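Local coordinates for 70 kDa peptidylprolyl isomerase, putative (Plasmodium falciparum, PDB 2FBN), which is a putative FK506-binding peptidylprolyl isomerase whose C-terminal tetratricopeptide repeat domain interacts with the C-terminal pentapeptide of Hsp90, at residues Asp66-Thr71 against Asn85-Cys90; Cys97-Lys102 against Gly129-Tyr134; Val59-Ala64 against Asn91-Thr96. All blocks are in the same frame, centred on the assembly; numbering follows the deposited sequence.

All three contacts use helix 77-100, each at a different level along it. Interaction 3 lies nearest the chain's centre and joins this helix to helix 54-66 through a tyrosine ring. Interaction 1 is the buried one: the loop that follows helix 54-66 packs F68 against the same helix one level earlier. The two are continuous, C90 SG lying 3.6 Å from A64 CB. Interaction 2, partly buried like interaction 3, reaches instead from the C-terminal end of helix 77-100 to helix 122-135. Chemistry changes with place: aromatic and aliphatic groups dominate interactions 1 and 3, with E87's carboxylate oblique to the ring in the first and N93 over a ring face in the other, whereas interaction 2 sets an asparagine amide against small aliphatic side chains.

Interaction 1: Asp66-Thr71 against Asn85-Cys90; sequences DFFIHT and NIEISC
The backbones of F68 and E87 come closest here, their CA atoms 8.6 Å apart, so the gap between loop 66-71 and helical segment 85-90 is bridged by side chains alone. On the loop side the chain makes a type I beta turn from D66 to I69, closed by I69 N to D66 O at 3.2 Å. F68 occupies the third position of that turn, and its CB points toward the helix. A chi1 of -60° turns the ring beside the backbone N and across to I86 and E87. The ring edge does the apolar work: CE2 meets I86 CG2 at 3.7 Å, with the methyl in the ring plane. A branched isoleucine suits this spot, since CD1 also comes near CZ of the ring. This loop links helix 54-66 to helix 77-100 in an all-helical tetratricopeptide repeat domain, and F68 also packs on A38 of helix 31-50, so one large aromatic is shared between helix 31-50 and helix 77-100. E87, one residue on from I86 in helix 77-100, approaches obliquely, extended beyond CG. Its CG lies 3.8 Å from F68 CD2, and its OE2 is 3.5 Å from F68 CB, the carboxylate plane turned 89° to the ring. CG of the stem thus gives the ring a carbon to pack on, while OE2 lies near CB and CD2. Behind the ring, T71 OG1 donates to F68 O at 2.6 Å, 27° out of the carbonyl plane, and also pairs with K83 NZ. Just before T71, H70 NE2 is hydrogen-bonded to N132 OD1 of the second subunit.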
loop_
_atom_site.group_PDB
_atom_site.type_symbol
_atom_site.label_atom_id
_atom_site.label_comp_id
_atom_site.label_asym_id
_atom_site.label_seq_id
_atom_site.Cartn_x
_atom_site.Cartn_y
_atom_site.Cartn_z
ATOM N N ASP A 66 -7.334 3.063 -7.274
ATOM C CA ASP A 66 -8.137 3.881 -6.344
ATOM C C ASP A 66 -9.654 3.741 -6.570
ATOM O O ASP A 66 -10.440 3.878 -5.625
ATOM C CB ASP A 66 -7.718 5.344 -6.447
ATOM C CG ASP A 66 -6.330 5.611 -5.856
ATOM O OD1 ASP A 66 -5.810 4.769 -5.106
ATOM O OD2 ASP A 66 -5.776 6.690 -6.142
ATOM N N PHE A 67 -10.053 3.434 -7.806
ATOM C CA PHE A 67 -11.471 3.177 -8.099
ATOM C C PHE A 67 -12.028 1.974 -7.364
ATOM O O PHE A 67 -13.230 1.862 -7.210
ATOM C CB PHE A 67 -11.718 3.049 -9.591
ATOM C CG PHE A 67 -11.842 4.369 -10.261
ATOM C CD1 PHE A 67 -13.025 5.102 -10.152
ATOM C CD2 PHE A 67 -10.773 4.903 -10.972
ATOM C CE1 PHE A 67 -13.143 6.361 -10.771
ATOM C CE2 PHE A 67 -10.881 6.149 -11.585
ATOM C CZ PHE A 67 -12.077 6.879 -11.482
ATOM N N PHE A 68 -11.140 1.097 -6.887
ATOM C CA PHE A 68 -11.558 -0.124 -6.205
ATOM C C PHE A 68 -11.427 -0.080 -4.681
ATOM O O PHE A 68 -11.667 -1.081 -4.022
ATOM C CB PHE A 68 -10.810 -1.331 -6.788
ATOM C CG PHE A 68 -11.067 -1.514 -8.251
ATOM C CD1 PHE A 68 -12.381 -1.530 -8.729
ATOM C CD2 PHE A 68 -10.013 -1.677 -9.146
ATOM C CE1 PHE A 68 -12.639 -1.683 -10.106
ATOM C CE2 PHE A 68 -10.268 -1.845 -10.516
ATOM C CZ PHE A 68 -11.579 -1.840 -10.984
ATOM N N ILE A 69 -11.068 1.078 -4.124
ATOM C CA ILE A 69 -11.079 1.242 -2.667
ATOM C C ILE A 69 -12.501 0.972 -2.149
ATOM O O ILE A 69 -13.506 1.432 -2.728
ATOM C CB ILE A 69 -10.585 2.664 -2.254
ATOM C CG1 ILE A 69 -9.145 2.861 -2.730
ATOM C CG2 ILE A 69 -10.681 2.880 -0.726
ATOM C CD1 ILE A 69 -8.638 4.282 -2.580
ATOM N N HIS A 70 -12.586 0.221 -1.053
ATOM C CA HIS A 70 -13.875 -0.144 -0.442
ATOM C C HIS A 70 -14.850 -0.834 -1.403
ATOM O O HIS A 70 -16.017 -0.436 -1.486
ATOM C CB HIS A 70 -14.586 1.071 0.193
ATOM C CG HIS A 70 -13.727 1.886 1.107
ATOM N ND1 HIS A 70 -12.805 1.336 1.974
ATOM C CD2 HIS A 70 -13.679 3.226 1.309
ATOM C CE1 HIS A 70 -12.212 2.304 2.655
ATOM N NE2 HIS A 70 -12.731 3.460 2.275
ATOM N N THR A 71 -14.362 -1.845 -2.129
ATOM C CA THR A 71 -15.225 -2.623 -3.024
ATOM C C THR A 71 -15.180 -4.103 -2.633
ATOM O O THR A 71 -15.430 -4.982 -3.476
ATOM C CB THR A 71 -14.832 -2.454 -4.522
ATOM O OG1 THR A 71 -13.481 -2.872 -4.712
ATOM C CG2 THR A 71 -14.989 -0.996 -4.986
ATOM N N ASN A 85 -9.085 -8.682 -13.194
ATOM C CA ASN A 85 -8.169 -8.468 -14.317
ATOM C C ASN A 85 -7.450 -7.109 -14.276
ATOM O O ASN A 85 -6.235 -7.028 -14.506
ATOM C CB ASN A 85 -8.904 -8.618 -15.657
ATOM C CG ASN A 85 -9.465 -10.020 -15.869
ATOM O OD1 ASN A 85 -9.062 -10.985 -15.207
ATOM N ND2 ASN A 85 -10.400 -10.136 -16.803
ATOM N N ILE A 86 -8.197 -6.044 -13.960
ATOM C CA ILE A 86 -7.603 -4.714 -13.886
ATOM C C ILE A 86 -6.634 -4.635 -12.699
ATOM O O ILE A 86 -5.565 -4.042 -12.822
ATOM C CB ILE A 86 -8.683 -3.599 -13.811
ATOM C CG1 ILE A 86 -9.487 -3.564 -15.121
ATOM C CG2 ILE A 86 -8.070 -2.223 -13.529
ATOM C CD1 ILE A 86 -10.866 -2.926 -14.954
ATOM N N GLU A 87 -7.005 -5.240 -11.570
ATOM C CA GLU A 87 -6.122 -5.246 -10.391
ATOM C C GLU A 87 -4.829 -6.017 -10.646
ATOM O O GLU A 87 -3.740 -5.559 -10.267
ATOM C CB GLU A 87 -6.841 -5.794 -9.170
ATOM C CG GLU A 87 -7.916 -4.822 -8.675
ATOM C CD GLU A 87 -8.475 -5.138 -7.298
ATOM O OE1 GLU A 87 -8.605 -6.329 -6.943
ATOM O OE2 GLU A 87 -8.837 -4.161 -6.604
ATOM N N ILE A 88 -4.944 -7.171 -11.297
ATOM C CA ILE A 88 -3.734 -7.928 -11.678
ATOM C C ILE A 88 -2.818 -7.114 -12.590
ATOM O O ILE A 88 -1.606 -7.015 -12.344
ATOM C CB ILE A 88 -4.109 -9.283 -12.330
ATOM C CG1 ILE A 88 -4.689 -10.227 -11.258
ATOM C CG2 ILE A 88 -2.897 -9.860 -13.078
ATOM C CD1 ILE A 88 -5.349 -11.471 -11.818
ATOM N N SER A 89 -3.387 -6.502 -13.628
ATOM C CA SER A 89 -2.598 -5.715 -14.584
ATOM C C SER A 89 -1.920 -4.498 -13.956
ATOM O O SER A 89 -0.720 -4.269 -14.150
ATOM C CB SER A 89 -3.462 -5.262 -15.759
ATOM O OG SER A 89 -3.876 -6.389 -16.502
ATOM N N CYS A 90 -2.699 -3.715 -13.221
ATOM C CA CYS A 90 -2.166 -2.534 -12.560
ATOM C C CYS A 90 -1.057 -2.903 -11.578
ATOM O O CYS A 90 -0.012 -2.254 -11.544
ATOM C CB CYS A 90 -3.277 -1.836 -11.789
ATOM S SG CYS A 90 -4.366 -0.942 -12.910
#

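Interaction 2: Cys97-Lys102 against Gly129-Tyr134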
loop_
_atom_site.group_PDB
_atom_site.type_symbol
_atom_site.label_atom_id
_atom_site.label_comp_id
_atom_site.label_asym_id
_atom_site.label_seq_id
_atom_site.Cartn_x
_atom_site.Cartn_y
_atom_site.Cartn_z
ATOM N N CYS A 97 7.295 -1.052 -12.969
ATOM C CA CYS A 97 7.679 0.344 -12.859
ATOM C C CYS A 97 8.637 0.546 -11.701
ATOM O O CYS A 97 9.671 1.179 -11.819
ATOM C CB CYS A 97 6.445 1.241 -12.677
ATOM S SG CYS A 97 5.474 1.391 -14.206
ATOM N N TYR A 98 8.288 -0.026 -10.562
ATOM C CA TYR A 98 9.106 0.171 -9.382
ATOM C C TYR A 98 10.462 -0.552 -9.470
ATOM O O TYR A 98 11.466 -0.030 -8.993
ATOM C CB TYR A 98 8.306 -0.236 -8.161
ATOM C CG TYR A 98 7.236 0.770 -7.775
ATOM C CD1 TYR A 98 7.546 2.125 -7.602
ATOM C CD2 TYR A 98 5.922 0.351 -7.549
ATOM C CE1 TYR A 98 6.555 3.054 -7.196
ATOM C CE2 TYR A 98 4.937 1.267 -7.143
ATOM C CZ TYR A 98 5.263 2.603 -6.981
ATOM O OH TYR A 98 4.282 3.497 -6.571
ATOM N N ASN A 99 10.495 -1.740 -10.078
ATOM C CA ASN A 99 11.801 -2.379 -10.383
ATOM C C ASN A 99 12.678 -1.511 -11.284
ATOM O O ASN A 99 13.871 -1.330 -11.023
ATOM C CB ASN A 99 11.611 -3.772 -10.960
ATOM C CG ASN A 99 11.349 -4.818 -9.873
ATOM O OD1 ASN A 99 11.726 -4.623 -8.704
ATOM N ND2 ASN A 99 10.760 -5.946 -10.263
ATOM N N LYS A 100 12.069 -0.940 -12.312
ATOM C CA LYS A 100 12.761 0.002 -13.193
ATOM C C LYS A 100 13.309 1.209 -12.427
ATOM O O LYS A 100 14.467 1.605 -12.620
ATOM C CB LYS A 100 11.833 0.456 -14.312
ATOM C CG LYS A 100 11.667 -0.575 -15.412
ATOM C CD LYS A 100 10.564 -0.214 -16.417
ATOM C CE LYS A 100 10.715 -1.061 -17.686
ATOM N NZ LYS A 100 11.930 -0.636 -18.491
ATOM N N ASN A 101 12.495 1.779 -11.534
ATOM C CA ASN A 101 12.911 2.930 -10.722
ATOM C C ASN A 101 13.790 2.553 -9.516
ATOM O O ASN A 101 14.194 3.422 -8.736
ATOM C CB ASN A 101 11.679 3.723 -10.251
ATOM C CG ASN A 101 11.136 4.663 -11.324
ATOM O OD1 ASN A 101 11.650 4.717 -12.444
ATOM N ND2 ASN A 101 10.089 5.416 -10.972
ATOM N N LYS A 102 14.066 1.247 -9.371
ATOM C CA LYS A 102 14.820 0.684 -8.246
ATOM C C LYS A 102 14.213 0.990 -6.879
ATOM O O LYS A 102 14.941 1.176 -5.882
ATOM C CB LYS A 102 16.295 1.122 -8.296
ATOM C CG LYS A 102 16.946 0.905 -9.646
ATOM C CD LYS A 102 18.445 1.101 -9.532
ATOM C CE LYS A 102 18.997 1.433 -10.879
ATOM N NZ LYS A 102 18.834 2.897 -11.107
ATOM N N GLY A 129 10.592 -11.839 -7.082
ATOM C CA GLY A 129 11.948 -12.343 -6.920
ATOM C C GLY A 129 13.007 -11.300 -7.205
ATOM O O GLY A 129 13.950 -11.121 -6.431
ATOM N N VAL A 130 12.861 -10.583 -8.321
ATOM C CA VAL A 130 13.823 -9.527 -8.665
ATOM C C VAL A 130 13.902 -8.462 -7.561
ATOM O O VAL A 130 14.972 -8.104 -7.111
ATOM C CB VAL A 130 13.454 -8.875 -10.004
ATOM C CG1 VAL A 130 14.284 -7.610 -10.249
ATOM C CG2 VAL A 130 13.639 -9.892 -11.138
ATOM N N ALA A 131 12.746 -8.013 -7.086
ATOM C CA ALA A 131 12.705 -6.927 -6.112
ATOM C C ALA A 131 13.279 -7.383 -4.758
ATOM O O ALA A 131 14.066 -6.661 -4.129
ATOM C CB ALA A 131 11.292 -6.450 -5.961
ATOM N N ASN A 132 12.895 -8.583 -4.345
ATOM C CA ASN A 132 13.478 -9.216 -3.146
ATOM C C ASN A 132 14.997 -9.298 -3.257
ATOM O O ASN A 132 15.736 -8.943 -2.329
ATOM C CB ASN A 132 12.879 -10.600 -2.908
ATOM C CG ASN A 132 11.571 -10.561 -2.116
ATOM O OD1 ASN A 132 11.341 -9.639 -1.321
ATOM N ND2 ASN A 132 10.713 -11.569 -2.324
ATOM N N MET A 133 15.457 -9.766 -4.413
ATOM C CA MET A 133 16.890 -9.973 -4.612
ATOM C C MET A 133 17.671 -8.670 -4.458
ATOM O O MET A 133 18.641 -8.605 -3.687
ATOM C CB MET A 133 17.147 -10.576 -5.992
ATOM C CG MET A 133 18.606 -10.593 -6.377
ATOM S SD MET A 133 18.803 -11.409 -7.969
ATOM C CE MET A 133 17.972 -10.268 -9.073
ATOM N N TYR A 134 17.251 -7.633 -5.181
ATOM C CA TYR A 134 17.984 -6.373 -5.163
ATOM C C TYR A 134 17.862 -5.652 -3.826
ATOM O O TYR A 134 18.768 -4.898 -3.462
ATOM C CB TYR A 134 17.546 -5.465 -6.301
ATOM C CG TYR A 134 18.106 -5.907 -7.635
ATOM C CD1 TYR A 134 19.495 -5.968 -7.842
ATOM C CD2 TYR A 134 17.260 -6.262 -8.682
ATOM C CE1 TYR A 134 20.032 -6.354 -9.070
ATOM C CE2 TYR A 134 17.789 -6.653 -9.923
ATOM C CZ TYR A 134 19.168 -6.700 -10.098
ATOM O OH TYR A 134 19.686 -7.090 -11.313
#
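N99 meets V130 and A131 where two successive tetratricopeptide repeats adjoin, the end of helix 77-100 facing helix 122-135. N99 and A131 are the closest backbone pair, with CA atoms 6.3 Å apart, a spacing that suits the small alanine. The contacts across the gap are van der Waals ones, and all of them come from the amide of N99. Its CG is anti to the carbonyl carbon (chi1 -81°), which carries the amide out to the neighbouring helix. There it splits its two ends between partners: ND2 lies 3.9 Å from V130 CG1, a methyl that is anti to V130's backbone N, while OD1 takes A131. Y104 and A107 of helix 104-117 also touch N99. Polar bonding of this side chain runs to a residue just before segment 129-134, since ND2 makes a weak hydrogen bond to K127 O; an amide serves here because it can pack on carbon and still reach a carbonyl. Backbone bonding ends helix 77-100 beside the contact in a Schellman motif, with K102 at positive phi and its N bonded to N99 O at 3.1 Å. The tightest approach across the two segments is N99 OD1 to A131 CB, 3.3 Å.

Interaction 3: Val59-Ala64 against Asn91-Thr96; sequences VKYKEA and NLNLAT
Y61 reaches from helix 54-66 onto N93 and L94 of helix 77-100. Its CB sits 3.5 Å from L94 CG, with both L94 methyls close by, the two side chains lying alongside and pointing opposite ways. Rotation about CA-CB (chi1 -64°) extends the ring toward the second helix, and its CD2 edge comes to 4.1 Å from L94 CD2, a methyl near the ring plane. The two helical segments run nearly antiparallel, at 153° with axes 9.6 Å apart, as neighbouring helices do in the tetratricopeptide repeat fold, and a flat ring can lie between them, one face and one edge both in use. Farther out, CE2 and CZ lie beneath N93 CB, which sits over one face, toward the rim, in a CH-pi contact 3.7 Å from the centroid. N93 suits this place: its CB packs on the ring while its amide, tilted 53° to the ring plane, swings ND2 over the CE1 and CZ end, 3.5 Å from Y61 CE1. The tip, OH, is hydrogen-bonded to N46 OD1 of helix 31-50, so a tyrosine can be greasy along its length and polar where it ends. Alongside, K62 extends the apolar strip, CG to L94 CD2 at 4.2 Å, before its NZ makes a weak hydrogen bond to Y98 OH.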
loop_
_atom_site.group_PDB
_atom_site.type_symbol
_atom_site.label_atom_id
_atom_site.label_comp_id
_atom_site.label_asym_id
_atom_site.label_seq_id
_atom_site.Cartn_x
_atom_site.Cartn_y
_atom_site.Cartn_z
ATOM N N VAL A 59 1.582 6.933 -11.528
ATOM C CA VAL A 59 0.424 7.728 -11.103
ATOM C C VAL A 59 -0.883 7.148 -11.662
ATOM O O VAL A 59 -1.848 6.930 -10.905
ATOM C CB VAL A 59 0.616 9.221 -11.476
ATOM C CG1 VAL A 59 -0.651 10.008 -11.197
ATOM C CG2 VAL A 59 1.839 9.820 -10.710
ATOM N N LYS A 60 -0.898 6.837 -12.959
ATOM C CA LYS A 60 -2.118 6.322 -13.614
ATOM C C LYS A 60 -2.536 4.964 -13.068
ATOM O O LYS A 60 -3.717 4.749 -12.758
ATOM C CB LYS A 60 -1.973 6.259 -15.137
ATOM C CG LYS A 60 -1.780 7.634 -15.785
ATOM C CD LYS A 60 -3.043 8.486 -15.695
ATOM C CE LYS A 60 -2.840 9.793 -16.446
ATOM N NZ LYS A 60 -4.010 10.685 -16.309
ATOM N N TYR A 61 -1.574 4.050 -12.939
ATOM C CA TYR A 61 -1.915 2.736 -12.376
ATOM C C TYR A 61 -2.501 2.863 -10.971
ATOM O O TYR A 61 -3.454 2.174 -10.637
ATOM C CB TYR A 61 -0.724 1.795 -12.365
ATOM C CG TYR A 61 -0.210 1.436 -13.743
ATOM C CD1 TYR A 61 -1.083 1.010 -14.759
ATOM C CD2 TYR A 61 1.155 1.475 -14.010
ATOM C CE1 TYR A 61 -0.585 0.656 -16.033
ATOM C CE2 TYR A 61 1.662 1.138 -15.259
ATOM C CZ TYR A 61 0.791 0.723 -16.270
ATOM O OH TYR A 61 1.325 0.397 -17.511
ATOM N N LYS A 62 -1.925 3.746 -10.164
ATOM C CA LYS A 62 -2.452 3.968 -8.810
ATOM C C LYS A 62 -3.866 4.565 -8.830
ATOM O O LYS A 62 -4.745 4.147 -8.071
ATOM C CB LYS A 62 -1.495 4.828 -8.004
ATOM C CG LYS A 62 -0.272 4.039 -7.576
ATOM C CD LYS A 62 0.598 4.805 -6.624
ATOM C CE LYS A 62 1.464 3.800 -5.877
ATOM N NZ LYS A 62 2.215 4.424 -4.760
ATOM N N GLU A 63 -4.077 5.562 -9.686
ATOM C CA GLU A 63 -5.428 6.109 -9.889
ATOM C C GLU A 63 -6.450 5.028 -10.292
ATOM O O GLU A 63 -7.573 4.997 -9.778
ATOM C CB GLU A 63 -5.381 7.203 -10.955
ATOM C CG GLU A 63 -4.729 8.494 -10.474
ATOM C CD GLU A 63 -4.627 9.564 -11.571
ATOM O OE1 GLU A 63 -4.967 9.273 -12.737
ATOM O OE2 GLU A 63 -4.206 10.696 -11.239
ATOM N N ALA A 64 -6.072 4.153 -11.228
ATOM C CA ALA A 64 -6.924 3.027 -11.619
ATOM C C ALA A 64 -7.350 2.198 -10.395
ATOM O O ALA A 64 -8.540 1.915 -10.188
ATOM C CB ALA A 64 -6.205 2.123 -12.656
ATOM N N ASN A 91 -1.291 -3.915 -10.744
ATOM C CA ASN A 91 -0.254 -4.279 -9.779
ATOM C C ASN A 91 1.001 -4.880 -10.420
ATOM O O ASN A 91 2.116 -4.604 -9.971
ATOM C CB ASN A 91 -0.808 -5.165 -8.683
ATOM C CG ASN A 91 -1.620 -4.369 -7.680
ATOM O OD1 ASN A 91 -1.075 -3.529 -6.935
ATOM N ND2 ASN A 91 -2.914 -4.624 -7.647
ATOM N N LEU A 92 0.816 -5.698 -11.453
ATOM C CA LEU A 92 1.961 -6.229 -12.188
ATOM C C LEU A 92 2.768 -5.094 -12.816
ATOM O O LEU A 92 4.004 -5.030 -12.680
ATOM C CB LEU A 92 1.512 -7.199 -13.275
ATOM C CG LEU A 92 1.212 -8.640 -12.907
ATOM C CD1 LEU A 92 0.568 -9.312 -14.110
ATOM C CD2 LEU A 92 2.512 -9.351 -12.521
ATOM N N ASN A 93 2.072 -4.201 -13.520
ATOM C CA ASN A 93 2.728 -3.074 -14.185
ATOM C C ASN A 93 3.413 -2.171 -13.160
ATOM O O ASN A 93 4.521 -1.694 -13.391
ATOM C CB ASN A 93 1.759 -2.284 -15.074
ATOM C CG ASN A 93 1.170 -3.128 -16.196
ATOM O OD1 ASN A 93 1.681 -4.212 -16.503
ATOM N ND2 ASN A 93 0.071 -2.660 -16.782
ATOM N N LEU A 94 2.769 -1.944 -12.013
ATOM C CA LEU A 94 3.418 -1.153 -10.980
ATOM C C LEU A 94 4.704 -1.842 -10.495
ATOM O O LEU A 94 5.732 -1.189 -10.271
ATOM C CB LEU A 94 2.459 -0.901 -9.824
ATOM C CG LEU A 94 1.438 0.226 -10.034
ATOM C CD1 LEU A 94 0.376 0.128 -8.972
ATOM C CD2 LEU A 94 2.113 1.622 -10.038
ATOM N N ALA A 95 4.655 -3.162 -10.341
ATOM C CA ALA A 95 5.860 -3.876 -9.896
ATOM C C ALA A 95 6.999 -3.649 -10.901
ATOM O O ALA A 95 8.125 -3.319 -10.510
ATOM C CB ALA A 95 5.572 -5.341 -9.713
ATOM N N THR A 96 6.695 -3.796 -12.190
ATOM C CA THR A 96 7.668 -3.454 -13.248
ATOM C C THR A 96 8.202 -2.021 -13.117
ATOM O O THR A 96 9.420 -1.795 -13.122
ATOM C CB THR A 96 7.073 -3.669 -14.651
ATOM O OG1 THR A 96 6.533 -4.999 -14.737
ATOM C CG2 THR A 96 8.139 -3.458 -15.725
#